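Local coordinates for protein halogenase (Chondromyces crocatus, PDB 3E1T) that binds FAD and probably uses the reduced flavin to chlorinate a precursor of the myxobacterial metabolite chondrochloren, at residues L192-F196 / A251-I256; V363-N369 / A379-I383. One frame throughout, in Å; residues are numbered along the deposited sequence.

Interaction 1 (L192-F196 / A251-I256); sequences LYGYF and ALLRYI
Leu252, on helix 248-257, meets the strand 192-196 through almost the whole of its side chain. Its CB lies 3.8 Å from Leu192 CD2, the two leucines sliding past each other in opposite directions. Beyond CB the chain runs on toward the strand, because CG stands anti to the backbone N (chi1 -177°), and the branch at CG splits the contact in two. CD1 comes to 3.5 Å from Leu192 O, while CD2 settles 3.9 Å from Gly194 N. At Gly194 the methyl lies against the backbone itself. Leu192 has the same first torsion and sends CD2 the other way, onto the helix, where it also touches Ala251 CB at 3.9 Å and reaches the edge of the Tyr255 ring. A small alanine suits this point, since the leucine methyl can come close to the helix backbone.

Two residues beyond the glycine, Phe196 points to the helix again, as alternation along a strand requires. Its CZ meets Ile256 CD1 at 3.5 Å, the two side chains arriving from opposite directions, and Leu253 CD1 lies near the plane of the ring at its edge. Segments 192-196 and 251-256 run nearly perpendicular, at 87°, with Phe220 and Leu266 adding further apolar surface around Ile256. Tyr193, near the FAD, and Tyr195, whose OH bonds to Glu48 and His44, point the other way. Leu192, Phe196, Leu252 and Ile256 meet mainly through apolar atoms, so van der Waals fit and burial join the helix to the sheet.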
ATOM      1  N   LEU A 192      11.005   8.267  -7.166  1.00 29.80           N
ATOM      2  CA  LEU A 192      11.176   9.677  -7.502  1.00 31.22           C
ATOM      3  C   LEU A 192      10.057  10.006  -8.467  1.00 31.79           C
ATOM      4  O   LEU A 192       9.988   9.407  -9.536  1.00 32.02           O
ATOM      5  CB  LEU A 192      12.530   9.882  -8.177  1.00 31.68           C
ATOM      6  CG  LEU A 192      12.928  11.303  -8.582  1.00 32.89           C
ATOM      7  CD1 LEU A 192      13.086  12.203  -7.350  1.00 34.90           C
ATOM      8  CD2 LEU A 192      14.223  11.252  -9.355  1.00 34.68           C
ATOM      9  N   TYR A 193       9.164  10.918  -8.092  1.00 32.03           N
ATOM     10  CA  TYR A 193       7.949  11.102  -8.878  1.00 33.13           C
ATOM     11  C   TYR A 193       7.468  12.547  -9.041  1.00 33.78           C
ATOM     12  O   TYR A 193       7.636  13.373  -8.146  1.00 33.90           O
ATOM     13  CB  TYR A 193       6.817  10.216  -8.341  1.00 33.04           C
ATOM     14  CG  TYR A 193       6.257  10.648  -7.010  1.00 33.29           C
ATOM     15  CD1 TYR A 193       5.161  11.512  -6.954  1.00 34.32           C
ATOM     16  CD2 TYR A 193       6.804  10.184  -5.803  1.00 33.24           C
ATOM     17  CE1 TYR A 193       4.629  11.915  -5.746  1.00 33.58           C
ATOM     18  CE2 TYR A 193       6.278  10.588  -4.573  1.00 31.43           C
ATOM     19  CZ  TYR A 193       5.181  11.456  -4.561  1.00 33.46           C
ATOM     20  OH  TYR A 193       4.617  11.895  -3.383  1.00 33.28           O
ATOM     21  N   GLY A 194       6.875  12.824 -10.201  1.00 34.50           N
ATOM     22  CA  GLY A 194       6.241  14.108 -10.476  1.00 35.73           C
ATOM     23  C   GLY A 194       4.945  13.965 -11.255  1.00 36.65           C
ATOM     24  O   GLY A 194       4.401  12.859 -11.397  1.00 37.03           O
ATOM     25  N   TYR A 195       4.448  15.086 -11.764  1.00 36.89           N
ATOM     26  CA  TYR A 195       3.195  15.094 -12.510  1.00 37.61           C
ATOM     27  C   TYR A 195       3.333  15.819 -13.830  1.00 38.09           C
ATOM     28  O   TYR A 195       3.996  16.856 -13.923  1.00 37.59           O
ATOM     29  CB  TYR A 195       2.072  15.700 -11.676  1.00 37.53           C
ATOM     30  CG  TYR A 195       1.774  14.880 -10.445  1.00 38.14           C
ATOM     31  CD1 TYR A 195       0.789  13.908 -10.466  1.00 37.98           C
ATOM     32  CD2 TYR A 195       2.505  15.059  -9.266  1.00 38.12           C
ATOM     33  CE1 TYR A 195       0.517  13.144  -9.339  1.00 38.49           C
ATOM     34  CE2 TYR A 195       2.246  14.287  -8.137  1.00 37.22           C
ATOM     35  CZ  TYR A 195       1.256  13.339  -8.184  1.00 37.51           C
ATOM     36  OH  TYR A 195       0.984  12.586  -7.078  1.00 37.57           O
ATOM     37  N   PHE A 196       2.709  15.254 -14.854  1.00 39.29           N
ATOM     38  CA  PHE A 196       2.864  15.761 -16.211  1.00 40.21           C
ATOM     39  C   PHE A 196       1.493  16.062 -16.819  1.00 41.06           C
ATOM     40  O   PHE A 196       0.514  15.363 -16.549  1.00 40.99           O
ATOM     41  CB  PHE A 196       3.657  14.756 -17.057  1.00 40.21           C
ATOM     42  CG  PHE A 196       5.097  14.599 -16.624  1.00 40.63           C
ATOM     43  CD1 PHE A 196       6.114  15.256 -17.310  1.00 40.33           C
ATOM     44  CD2 PHE A 196       5.437  13.802 -15.523  1.00 40.52           C
ATOM     45  CE1 PHE A 196       7.449  15.123 -16.914  1.00 41.32           C
ATOM     46  CE2 PHE A 196       6.762  13.664 -15.115  1.00 40.15           C
ATOM     47  CZ  PHE A 196       7.772  14.326 -15.812  1.00 40.71           C
ATOM     48  N   ALA A 251      17.435  14.413 -12.479  1.00 47.04           N
ATOM     49  CA  ALA A 251      17.504  12.964 -12.292  1.00 45.25           C
ATOM     50  C   ALA A 251      16.321  12.249 -12.930  1.00 43.69           C
ATOM     51  O   ALA A 251      16.500  11.254 -13.627  1.00 42.83           O
ATOM     52  CB  ALA A 251      17.586  12.622 -10.809  1.00 45.53           C
ATOM     53  N   LEU A 252      15.113  12.755 -12.690  1.00 42.79           N
ATOM     54  CA  LEU A 252      13.915  12.119 -13.227  1.00 41.90           C
ATOM     55  C   LEU A 252      13.846  12.285 -14.744  1.00 41.72           C
ATOM     56  O   LEU A 252      13.550  11.329 -15.455  1.00 40.87           O
ATOM     57  CB  LEU A 252      12.649  12.650 -12.552  1.00 42.01           C
ATOM     58  CG  LEU A 252      11.286  12.055 -12.925  1.00 41.83           C
ATOM     59  CD1 LEU A 252      11.182  10.561 -12.584  1.00 41.51           C
ATOM     60  CD2 LEU A 252      10.177  12.850 -12.238  1.00 41.63           C
ATOM     61  N   LEU A 253      14.140  13.495 -15.222  1.00 41.40           N
ATOM     62  CA  LEU A 253      14.120  13.792 -16.656  1.00 41.46           C
ATOM     63  C   LEU A 253      15.066  12.869 -17.415  1.00 41.37           C
ATOM     64  O   LEU A 253      14.689  12.307 -18.443  1.00 40.84           O
ATOM     65  CB  LEU A 253      14.450  15.269 -16.915  1.00 41.53           C
ATOM     66  CG  LEU A 253      13.283  16.203 -17.291  1.00 42.81           C
ATOM     67  CD1 LEU A 253      11.897  15.695 -16.862  1.00 43.37           C
ATOM     68  CD2 LEU A 253      13.519  17.615 -16.770  1.00 43.38           C
ATOM     69  N   ARG A 254      16.275  12.696 -16.881  1.00 41.30           N
ATOM     70  CA  ARG A 254      17.237  11.753 -17.437  1.00 41.88           C
ATOM     71  C   ARG A 254      16.781  10.293 -17.367  1.00 41.29           C
ATOM     72  O   ARG A 254      17.073   9.519 -18.275  1.00 41.60           O
ATOM     73  CB  ARG A 254      18.618  11.921 -16.795  1.00 42.40           C
ATOM     74  CG  ARG A 254      19.699  11.067 -17.440  1.00 45.25           C
ATOM     75  CD  ARG A 254      19.635  11.172 -18.973  1.00 48.81           C
ATOM     76  NE  ARG A 254      20.567  10.271 -19.644  1.00 51.11           N
ATOM     77  CZ  ARG A 254      21.642  10.670 -20.318  1.00 53.50           C
ATOM     78  NH1 ARG A 254      21.935  11.967 -20.414  1.00 54.05           N
ATOM     79  NH2 ARG A 254      22.425   9.769 -20.903  1.00 53.90           N
ATOM     80  N   TYR A 255      16.076   9.916 -16.301  1.00 40.61           N
ATOM     81  CA  TYR A 255      15.512   8.569 -16.208  1.00 40.13           C
ATOM     82  C   TYR A 255      14.416   8.368 -17.249  1.00 39.97           C
ATOM     83  O   TYR A 255      14.307   7.295 -17.850  1.00 39.21           O
ATOM     84  CB  TYR A 255      14.953   8.281 -14.808  1.00 39.98           C
ATOM     85  CG  TYR A 255      15.986   7.948 -13.755  1.00 40.08           C
ATOM     86  CD1 TYR A 255      17.026   7.047 -14.014  1.00 39.68           C
ATOM     87  CD2 TYR A 255      15.905   8.512 -12.478  1.00 40.38           C
ATOM     88  CE1 TYR A 255      17.964   6.730 -13.038  1.00 38.96           C
ATOM     89  CE2 TYR A 255      16.844   8.208 -11.497  1.00 39.28           C
ATOM     90  CZ  TYR A 255      17.861   7.317 -11.781  1.00 39.53           C
ATOM     91  OH  TYR A 255      18.773   7.021 -10.803  1.00 39.29           O
ATOM     92  N   ILE A 256      13.599   9.399 -17.452  1.00 40.30           N
ATOM     93  CA  ILE A 256      12.531   9.343 -18.453  1.00 41.02           C
ATOM     94  C   ILE A 256      13.113   9.063 -19.840  1.00 41.61           C
ATOM     95  O   ILE A 256      12.665   8.148 -20.528  1.00 41.69           O
ATOM     96  CB  ILE A 256      11.675  10.624 -18.452  1.00 40.91           C
ATOM     97  CG1 ILE A 256      10.792  10.668 -17.202  1.00 39.76           C
ATOM     98  CG2 ILE A 256      10.805  10.692 -19.703  1.00 41.00           C
ATOM     99  CD1 ILE A 256      10.227  12.030 -16.896  1.00 37.68           C
TER

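Interaction 2 (V363-N369 / A379-I383); sequences VAFYDMN and ARKII
Asp367 and Lys381 carry the polar part of this contact, in which the C-terminal end of the long helix 340-368 of this FAD-dependent halogenase, a member of the tryptophan halogenase family, is held by the returning chain after the short helix 375-378. A carboxylate takes a loop N-H, and a lysine meets carbonyls at the helix end. Asp367 OD1 accepts the backbone N-H of Ile382 in a short, nearly straight bond of 2.6 Å (166° at the hydrogen). The donor comes from the anti side of the carboxylate, 24° out of its plane. A first torsion near 180° swings the carboxylate across to the loop. The ammonium of Lys381 reaches the helix end instead: NZ donates to Tyr366 O at 3.1 Å and, more weakly, to Asn369 O, while Arg380 O and Trp377 O are further partners. Bends at chi2 and chi4 fold the chain back over Asp367, bringing CE within 3.4 Å of Asp367 O. Lysine probably suits this place, since carbonyls at a helix C-terminus would be expected to attract a cation; the Asp367 carboxylate, its OD1 5.4 Å from NZ, would probably add to that attraction without a salt bridge.

Packing spreads outward from this polar centre. Tyr366 and Arg380 lie alongside, with ring and guanidinium planes 34° apart. Their polar ends are held elsewhere, Tyr366 OH by Asp309 and Trp219, Arg380 by the carbonyl and ring of Phe376. Ile382 covers the preceding helical turn, its CG1 lying 3.8 Å from Val363 CG1 and its CD1 meeting Ala364 CB at 4.0 Å.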
ATOM      1  N   VAL A 363       8.245 -10.422  -4.918  1.00 26.09           N
ATOM      2  CA  VAL A 363       9.620 -10.950  -4.998  1.00 25.58           C
ATOM      3  C   VAL A 363       9.733 -11.758  -6.307  1.00 26.55           C
ATOM      4  O   VAL A 363      10.622 -11.498  -7.120  1.00 27.09           O
ATOM      5  CB  VAL A 363      10.036 -11.825  -3.750  1.00 25.45           C
ATOM      6  CG1 VAL A 363      11.410 -12.540  -3.978  1.00 25.03           C
ATOM      7  CG2 VAL A 363      10.114 -10.989  -2.465  1.00 23.22           C
ATOM      8  N   ALA A 364       8.814 -12.703  -6.529  1.00 27.32           N
ATOM      9  CA  ALA A 364       8.826 -13.491  -7.775  1.00 28.03           C
ATOM     10  C   ALA A 364       8.627 -12.627  -9.037  1.00 28.59           C
ATOM     11  O   ALA A 364       9.245 -12.896 -10.073  1.00 28.63           O
ATOM     12  CB  ALA A 364       7.804 -14.651  -7.719  1.00 28.38           C
ATOM     13  N   PHE A 365       7.797 -11.580  -8.940  1.00 28.46           N
ATOM     14  CA  PHE A 365       7.555 -10.675 -10.066  1.00 28.08           C
ATOM     15  C   PHE A 365       8.785  -9.839 -10.428  1.00 28.35           C
ATOM     16  O   PHE A 365       9.101  -9.678 -11.615  1.00 28.12           O
ATOM     17  CB  PHE A 365       6.347  -9.762  -9.815  1.00 27.65           C
ATOM     18  CG  PHE A 365       5.856  -9.064 -11.049  1.00 27.67           C
ATOM     19  CD1 PHE A 365       5.202  -9.776 -12.058  1.00 26.35           C
ATOM     20  CD2 PHE A 365       6.050  -7.705 -11.222  1.00 24.12           C
ATOM     21  CE1 PHE A 365       4.751  -9.134 -13.206  1.00 24.23           C
ATOM     22  CE2 PHE A 365       5.590  -7.065 -12.367  1.00 24.33           C
ATOM     23  CZ  PHE A 365       4.945  -7.786 -13.358  1.00 25.44           C
ATOM     24  N   TYR A 366       9.460  -9.289  -9.416  1.00 27.67           N
ATOM     25  CA  TYR A 366      10.754  -8.639  -9.625  1.00 27.75           C
ATOM     26  C   TYR A 366      11.786  -9.603 -10.252  1.00 29.46           C
ATOM     27  O   TYR A 366      12.519  -9.222 -11.163  1.00 28.89           O
ATOM     28  CB  TYR A 366      11.297  -8.099  -8.304  1.00 26.23           C
ATOM     29  CG  TYR A 366      10.933  -6.659  -8.010  1.00 24.06           C
ATOM     30  CD1 TYR A 366       9.671  -6.317  -7.546  1.00 22.60           C
ATOM     31  CD2 TYR A 366      11.863  -5.635  -8.201  1.00 22.45           C
ATOM     32  CE1 TYR A 366       9.340  -4.965  -7.264  1.00 21.46           C
ATOM     33  CE2 TYR A 366      11.552  -4.315  -7.917  1.00 23.93           C
ATOM     34  CZ  TYR A 366      10.283  -3.990  -7.441  1.00 21.87           C
ATOM     35  OH  TYR A 366       9.975  -2.673  -7.185  1.00 23.22           O
ATOM     36  N   ASP A 367      11.824 -10.835  -9.745  1.00 30.85           N
ATOM     37  CA  ASP A 367      12.700 -11.908 -10.247  1.00 33.23           C
ATOM     38  C   ASP A 367      12.473 -12.233 -11.727  1.00 34.64           C
ATOM     39  O   ASP A 367      13.411 -12.591 -12.417  1.00 34.76           O
ATOM     40  CB  ASP A 367      12.546 -13.180  -9.397  1.00 33.13           C
ATOM     41  CG  ASP A 367      13.432 -14.349  -9.888  1.00 35.12           C
ATOM     42  OD1 ASP A 367      14.560 -14.529  -9.372  1.00 33.87           O
ATOM     43  OD2 ASP A 367      12.990 -15.090 -10.793  1.00 36.56           O
ATOM     44  N   MET A 368      11.248 -12.096 -12.215  1.00 36.40           N
ATOM     45  CA  MET A 368      10.939 -12.492 -13.588  1.00 38.83           C
ATOM     46  C   MET A 368      11.429 -11.513 -14.657  1.00 38.48           C
ATOM     47  O   MET A 368      11.547 -11.894 -15.822  1.00 38.48           O
ATOM     48  CB  MET A 368       9.446 -12.791 -13.769  1.00 38.84           C
ATOM     49  CG  MET A 368       8.583 -11.566 -13.959  1.00 40.47           C
ATOM     50  SD  MET A 368       7.564 -11.649 -15.449  1.00 43.92           S
ATOM     51  CE  MET A 368       6.341 -12.867 -14.933  1.00 43.23           C
ATOM     52  N   ASN A 369      11.712 -10.262 -14.288  1.00 38.35           N
ATOM     53  CA  ASN A 369      12.290  -9.347 -15.270  1.00 38.68           C
ATOM     54  C   ASN A 369      13.707  -9.769 -15.686  1.00 39.50           C
ATOM     55  O   ASN A 369      14.599  -9.924 -14.852  1.00 39.79           O
ATOM     56  CB  ASN A 369      12.279  -7.898 -14.789  1.00 38.20           C
ATOM     57  CG  ASN A 369      12.554  -6.919 -15.909  1.00 36.67           C
ATOM     58  OD1 ASN A 369      11.800  -6.837 -16.868  1.00 34.79           O
ATOM     59  ND2 ASN A 369      13.638  -6.169 -15.788  1.00 35.22           N
ATOM     60  N   ALA A 379      20.337  -7.692  -8.812  1.00 31.72           N
ATOM     61  CA  ALA A 379      20.295  -7.744  -7.347  1.00 31.88           C
ATOM     62  C   ALA A 379      18.891  -8.013  -6.779  1.00 31.86           C
ATOM     63  O   ALA A 379      18.727  -8.148  -5.560  1.00 32.92           O
ATOM     64  CB  ALA A 379      20.859  -6.457  -6.765  1.00 31.71           C
ATOM     65  N   ARG A 380      17.884  -8.051  -7.644  1.00 31.20           N
ATOM     66  CA  ARG A 380      16.513  -8.338  -7.225  1.00 31.04           C
ATOM     67  C   ARG A 380      16.009  -9.651  -7.822  1.00 31.81           C
ATOM     68  O   ARG A 380      15.036  -9.698  -8.588  1.00 30.99           O
ATOM     69  CB  ARG A 380      15.603  -7.145  -7.506  1.00 30.21           C
ATOM     70  CG  ARG A 380      15.881  -5.992  -6.530  1.00 29.49           C
ATOM     71  CD  ARG A 380      15.602  -4.640  -7.145  1.00 26.76           C
ATOM     72  NE  ARG A 380      15.957  -3.532  -6.243  1.00 26.50           N
ATOM     73  CZ  ARG A 380      17.184  -3.057  -6.060  1.00 26.18           C
ATOM     74  NH1 ARG A 380      18.214  -3.580  -6.713  1.00 23.36           N
ATOM     75  NH2 ARG A 380      17.392  -2.042  -5.224  1.00 27.19           N
ATOM     76  N   LYS A 381      16.700 -10.721  -7.430  1.00 33.11           N
ATOM     77  CA  LYS A 381      16.417 -12.076  -7.892  1.00 34.48           C
ATOM     78  C   LYS A 381      16.153 -12.994  -6.709  1.00 35.16           C
ATOM     79  O   LYS A 381      16.653 -12.759  -5.612  1.00 34.61           O
ATOM     80  CB  LYS A 381      17.582 -12.608  -8.751  1.00 34.86           C
ATOM     81  CG  LYS A 381      17.744 -11.901 -10.113  1.00 35.55           C
ATOM     82  CD  LYS A 381      16.544 -12.110 -11.056  1.00 37.45           C
ATOM     83  CE  LYS A 381      16.401 -11.008 -12.129  1.00 38.88           C
ATOM     84  NZ  LYS A 381      15.568  -9.788 -11.688  1.00 38.89           N
ATOM     85  N   ILE A 382      15.353 -14.029  -6.935  1.00 37.04           N
ATOM     86  CA  ILE A 382      15.076 -15.022  -5.900  1.00 39.39           C
ATOM     87  C   ILE A 382      16.367 -15.738  -5.534  1.00 41.83           C
ATOM     88  O   ILE A 382      17.120 -16.149  -6.410  1.00 41.91           O
ATOM     89  CB  ILE A 382      13.973 -16.009  -6.336  1.00 38.99           C
ATOM     90  CG1 ILE A 382      12.595 -15.340  -6.187  1.00 38.21           C
ATOM     91  CG2 ILE A 382      14.048 -17.318  -5.540  1.00 39.12           C
ATOM     92  CD1 ILE A 382      11.453 -16.100  -6.849  1.00 34.24           C
ATOM     93  N   ILE A 383      16.636 -15.834  -4.237  1.00 44.81           N
ATOM     94  CA  ILE A 383      17.837 -16.497  -3.748  1.00 48.09           C
ATOM     95  C   ILE A 383      17.479 -17.939  -3.437  1.00 50.09           C
ATOM     96  O   ILE A 383      16.799 -18.237  -2.448  1.00 50.39           O
ATOM     97  CB  ILE A 383      18.479 -15.740  -2.552  1.00 48.19           C
ATOM     98  CG1 ILE A 383      19.225 -14.508  -3.081  1.00 48.85           C
ATOM     99  CG2 ILE A 383      19.452 -16.634  -1.782  1.00 48.75           C
ATOM    100  CD1 ILE A 383      19.532 -13.452  -2.049  1.00 50.59           C
TER

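Overall arrangement
Interaction 1 closes before interaction 2 opens along the chain, and their centres lie about 24 Å apart, with the nearest atoms about 11 Å apart and not touching. The first packs helix 248-257 against strand 189-197 of the large mixed sheet; the second folds the loop after helix 375-378 back onto the end of helix 340-368. That same sheet links them: strand 229-237 pairs with 189-197 and supplies Ala234 to Leu252, then Val235 and Ser237 to Tyr366 and Arg380. The side chain of Tyr193 comes to about 5 Å from the FAD and that of Tyr366 to about 9 Å, so each contact has a member near the flavin, although neither contact is itself known to bind it.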